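Local coordinates for protein SPI-1 type 3 secretion system pilotin (Salmonella typhimurium, PDB 6XFJ) that pilots the secretin InvG to its proper place in the outer membrane during assembly of the type III secretion injectisome, at residues T52-V57 with L66-T71. Residues are numbered along the deposited sequence; the frame is centred on the assembly and turned at random.
Sequences TEFKKV and LSIYQT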
# COMPACT_ATOMS: atom_id res chain seq x y z
N THR B 52 14.62 -9.43 -5.43
CA THR B 52 14.38 -10.84 -5.02
C THR B 52 13.79 -10.88 -3.60
O THR B 52 12.76 -11.61 -3.39
CB THR B 52 15.69 -11.63 -5.05
OG1 THR B 52 16.11 -11.60 -6.41
CG2 THR B 52 15.55 -13.05 -4.54
N GLU B 53 14.38 -10.13 -2.66
CA GLU B 53 13.88 -10.20 -1.26
C GLU B 53 12.48 -9.60 -1.21
O GLU B 53 11.64 -10.10 -0.48
CB GLU B 53 14.80 -9.49 -0.27
CG GLU B 53 16.06 -10.18 0.12
CD GLU B 53 15.88 -11.60 0.61
OE1 GLU B 53 15.08 -11.86 1.52
OE2 GLU B 53 16.56 -12.44 0.07
N PHE B 54 12.24 -8.53 -1.98
CA PHE B 54 10.92 -7.87 -2.04
C PHE B 54 9.82 -8.82 -2.56
O PHE B 54 8.75 -8.92 -1.97
CB PHE B 54 11.10 -6.64 -2.93
CG PHE B 54 9.86 -5.81 -3.15
CD1 PHE B 54 9.11 -5.23 -2.11
CD2 PHE B 54 9.52 -5.48 -4.44
CE1 PHE B 54 8.04 -4.40 -2.40
CE2 PHE B 54 8.46 -4.65 -4.72
CZ PHE B 54 7.75 -4.08 -3.69
N LYS B 55 10.16 -9.54 -3.63
CA LYS B 55 9.21 -10.52 -4.20
C LYS B 55 8.95 -11.64 -3.18
O LYS B 55 7.81 -12.13 -3.11
CB LYS B 55 9.77 -11.02 -5.53
CG LYS B 55 9.66 -9.99 -6.63
CD LYS B 55 10.37 -10.53 -7.85
CE LYS B 55 10.56 -9.53 -8.95
NZ LYS B 55 11.43 -10.12 -10.01
N LYS B 56 9.95 -12.01 -2.39
CA LYS B 56 9.68 -13.01 -1.33
C LYS B 56 8.79 -12.43 -0.24
O LYS B 56 7.89 -13.11 0.26
CB LYS B 56 10.97 -13.53 -0.74
CG LYS B 56 11.75 -14.44 -1.67
CD LYS B 56 12.83 -15.20 -0.98
CE LYS B 56 13.99 -14.33 -0.70
NZ LYS B 56 14.96 -15.01 0.19
N VAL B 57 9.06 -11.19 0.18
CA VAL B 57 8.24 -10.58 1.25
C VAL B 57 6.78 -10.56 0.79
O VAL B 57 5.88 -10.84 1.58
CB VAL B 57 8.74 -9.15 1.54
CG1 VAL B 57 7.73 -8.35 2.36
CG2 VAL B 57 10.10 -9.17 2.22
N LEU B 66 0.70 -4.90 4.41
CA LEU B 66 1.76 -3.89 4.52
C LEU B 66 1.89 -3.10 3.25
O LEU B 66 1.47 -3.47 2.17
CB LEU B 66 3.08 -4.57 4.83
CG LEU B 66 3.13 -5.32 6.13
CD1 LEU B 66 4.53 -5.81 6.33
CD2 LEU B 66 2.61 -4.53 7.31
N SER B 67 2.37 -1.85 3.43
CA SER B 67 2.55 -0.94 2.29
C SER B 67 3.75 -1.27 1.46
O SER B 67 4.65 -2.02 1.91
CB SER B 67 2.64 0.48 2.80
OG SER B 67 3.88 0.68 3.44
N ILE B 68 3.89 -0.68 0.27
CA ILE B 68 5.15 -0.83 -0.50
C ILE B 68 6.31 -0.29 0.32
O ILE B 68 7.38 -0.84 0.24
CB ILE B 68 5.04 -0.26 -1.91
CG1 ILE B 68 6.15 -0.86 -2.77
CG2 ILE B 68 5.05 1.29 -1.86
CD1 ILE B 68 6.05 -0.47 -4.20
N TYR B 69 6.13 0.83 1.05
CA TYR B 69 7.27 1.36 1.82
C TYR B 69 7.72 0.29 2.82
O TYR B 69 8.90 0.03 2.98
CB TYR B 69 6.88 2.68 2.52
CG TYR B 69 8.05 3.25 3.26
CD1 TYR B 69 9.00 4.07 2.64
CD2 TYR B 69 8.25 2.94 4.59
CE1 TYR B 69 10.13 4.49 3.28
CE2 TYR B 69 9.37 3.44 5.26
CZ TYR B 69 10.32 4.21 4.60
OH TYR B 69 11.41 4.69 5.28
N GLN B 70 6.76 -0.24 3.56
CA GLN B 70 7.05 -1.20 4.66
C GLN B 70 7.67 -2.49 4.09
O GLN B 70 8.55 -3.03 4.70
CB GLN B 70 5.76 -1.56 5.39
CG GLN B 70 5.23 -0.36 6.18
CD GLN B 70 3.76 -0.37 6.46
OE1 GLN B 70 3.05 -1.30 6.13
NE2 GLN B 70 3.23 0.73 7.05
N THR B 71 7.21 -2.90 2.91
CA THR B 71 7.75 -4.16 2.34
C THR B 71 9.10 -3.95 1.67
O THR B 71 9.94 -4.85 1.74
CB THR B 71 6.72 -4.81 1.45
OG1 THR B 71 6.28 -3.92 0.46
CG2 THR B 71 5.55 -5.32 2.27
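The ring of F54 reaches from helix 44-59 to the first turn of helix 68-80 and meets two side chains there, T71 and I68. With CG anti to the backbone N (chi1 179°), F54 extends its ring far enough that CE1 and CZ do the touching. T71 comes to the ring edge, its OG1 lying near the ring plane 3.4 Å from F54 CE1. I68 approaches obliquely, its CG1 standing 3.7 Å from F54 CZ, with CD1 slightly farther from the same ring atom. Beside this, V57 is directed toward 66-71 and offers one methyl: V57 CG1 rests against T71 CG2 at 3.7 Å. T71 thus divides its two branches, the hydroxyl to the aromatic edge and the methyl to the valine.

What fixes the rotation of T71 is its own helix. A chi1 of 55° sets T71 OG1 between the backbone N and the carbonyl carbon, from where T71 OG1 donates to S67 O at 2.9 Å; S67 O also accepts from T71 N, so two bonds from one residue grip that carbonyl. The buried hydroxyl of T71 therefore has an acceptor in S67 O while its oxygen lies beside the edge of F54. No hydrogen bond joins 52-57 to 66-71.

S67, the N-cap of helix 68-80, forms a capping box with Q70: Q70 N donates to S67 OG (3.0 Å) and S67 N to Q70 OE1 (2.8 Å), the latter from above the amide plane. S67 OG is also bonded to N65 O of the second subunit, and I68 packs on T26 and Q29 of its own chain's helix 25-36 and on F19 of the second subunit, which ties this helix start to the dimer interface. Overall, this is the buried, mainly apolar seam between two helices joined by the 60-67 loop, in the all-helical C-terminal part of the InvH lipoprotein.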